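PDB 5Z7R: short-chain-enoyl-CoA hydratase from Clostridium acetobutylicum, which catalyses the reversible hydration of crotonyl-CoA in butanoate metabolism and also accepts hexenoyl-CoA but not higher analogues. Local coordinates for residues A[220-223]-A[224-228]. Numbering follows the deposited sequence.
Sequences CDID and TALAF
The carboxylate of Asp221 is the flat group turned onto Thr224, and one face of it receives the threonine backbone: Thr224 N gives its hydrogen to Asp221 OD1 at 3.0 Å, nearly straight at 163° but 47° out of the carboxylate plane. Asp221 therefore N-caps helix 222-236. Its first torsion folds CG in between the backbone N and the carbonyl carbon, which brings OD1 within bonding distance of Thr224 N, and the positive end of the helix dipole would be expected to favour the charged form of the carboxylate. The same residue starts the regular pattern with its backbone, since Ala225 N meets Asp221 O at 2.9 Å. The next two i to i+4 bonds, Leu226 N to Ile222 O (2.9 Å) and Ala227 N to Asp223 O (3.1 Å), continue the pattern through the first turn.

Ahead of the cap, Cys220 turns its side chain toward the first turn: its SG stands 3.2 Å from Thr224 OG1 and 4.0 Å from Ala225 CB. On another side of the helix, Ile222 holds CG1 anti to its backbone N (chi1 -172°), and CG1 lies 3.9 Å from Leu226 CD1, an apolar contact one turn apart.

The other carboxylate, that of Asp223, is used across a subunit boundary, its OD2 forming a salt bridge with Arg91 of a second subunit. Gln219 of that subunit accepts a hydrogen bond from Ile222 N, while Cys220 packs on Cys220 of a third, so this helix start lies within the assembly interface of the crotonase. Within its own chain, 222-236 follows helix 204-217 after a short connection, and Phe228 packs back on that helix at Gln212, Ala213 and Arg216.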
loop_
_atom_site.group_PDB
_atom_site.type_symbol
_atom_site.label_atom_id
_atom_site.label_comp_id
_atom_site.label_asym_id
_atom_site.label_seq_id
_atom_site.Cartn_x
_atom_site.Cartn_y
_atom_site.Cartn_z
ATOM N N CYS A 220 -4.118 3.810 -3.115
ATOM C CA CYS A 220 -3.979 3.577 -1.723
ATOM C C CYS A 220 -5.254 2.995 -1.129
ATOM O O CYS A 220 -6.212 2.723 -1.827
ATOM C CB CYS A 220 -3.614 4.880 -1.055
ATOM S SG CYS A 220 -4.836 6.198 -1.233
ATOM N N ASP A 221 -5.205 2.781 0.182
ATOM C CA ASP A 221 -6.309 2.231 0.918
ATOM C C ASP A 221 -7.516 3.140 0.861
ATOM O O ASP A 221 -7.373 4.345 0.776
ATOM C CB ASP A 221 -5.897 1.953 2.402
ATOM C CG ASP A 221 -5.745 3.203 3.221
ATOM O OD1 ASP A 221 -6.701 3.679 3.834
ATOM O OD2 ASP A 221 -4.646 3.742 3.277
ATOM N N ILE A 222 -8.700 2.542 0.983
ATOM C CA ILE A 222 -9.957 3.250 0.866
ATOM C C ILE A 222 -10.069 4.395 1.865
ATOM O O ILE A 222 -10.641 5.422 1.525
ATOM C CB ILE A 222 -11.201 2.286 0.962
ATOM C CG1 ILE A 222 -12.510 3.027 0.641
ATOM C CG2 ILE A 222 -11.327 1.605 2.341
ATOM C CD1 ILE A 222 -12.549 3.634 -0.752
ATOM N N ASP A 223 -9.548 4.271 3.091
ATOM C CA ASP A 223 -9.717 5.415 4.027
ATOM C C ASP A 223 -8.886 6.656 3.650
ATOM O O ASP A 223 -9.390 7.789 3.648
ATOM C CB ASP A 223 -9.455 5.014 5.448
ATOM C CG ASP A 223 -10.480 4.038 5.937
ATOM O OD1 ASP A 223 -11.638 4.483 6.162
ATOM O OD2 ASP A 223 -10.122 2.828 6.031
ATOM N N THR A 224 -7.628 6.461 3.310
ATOM C CA THR A 224 -6.879 7.623 2.936
ATOM C C THR A 224 -7.381 8.091 1.564
ATOM O O THR A 224 -7.441 9.288 1.329
ATOM C CB THR A 224 -5.346 7.500 2.948
ATOM O OG1 THR A 224 -4.866 7.594 1.606
ATOM C CG2 THR A 224 -4.811 6.306 3.640
ATOM N N ALA A 225 -7.818 7.167 0.710
ATOM C CA ALA A 225 -8.458 7.560 -0.555
ATOM C C ALA A 225 -9.656 8.492 -0.362
ATOM O O ALA A 225 -9.750 9.569 -1.004
ATOM C CB ALA A 225 -8.879 6.337 -1.342
ATOM N N LEU A 226 -10.562 8.092 0.527
ATOM C CA LEU A 226 -11.758 8.887 0.774
ATOM C C LEU A 226 -11.363 10.235 1.280
ATOM O O LEU A 226 -12.007 11.236 0.931
ATOM C CB LEU A 226 -12.727 8.232 1.756
ATOM C CG LEU A 226 -13.349 6.948 1.183
ATOM C CD1 LEU A 226 -14.054 6.175 2.283
ATOM C CD2 LEU A 226 -14.264 7.187 -0.032
ATOM N N ALA A 227 -10.306 10.301 2.077
ATOM C CA ALA A 227 -9.948 11.592 2.673
ATOM C C ALA A 227 -9.338 12.477 1.597
ATOM O O ALA A 227 -9.550 13.668 1.578
ATOM C CB ALA A 227 -9.005 11.409 3.845
ATOM N N PHE A 228 -8.636 11.871 0.655
ATOM C CA PHE A 228 -8.105 12.614 -0.464
ATOM C C PHE A 228 -9.241 13.362 -1.169
ATOM O O PHE A 228 -9.157 14.562 -1.392
ATOM C CB PHE A 228 -7.383 11.688 -1.450
ATOM C CG PHE A 228 -6.583 12.424 -2.511
ATOM C CD1 PHE A 228 -7.226 13.095 -3.552
ATOM C CD2 PHE A 228 -5.194 12.433 -2.485
ATOM C CE1 PHE A 228 -6.498 13.759 -4.533
ATOM C CE2 PHE A 228 -4.463 13.112 -3.469
ATOM C CZ PHE A 228 -5.116 13.776 -4.482
#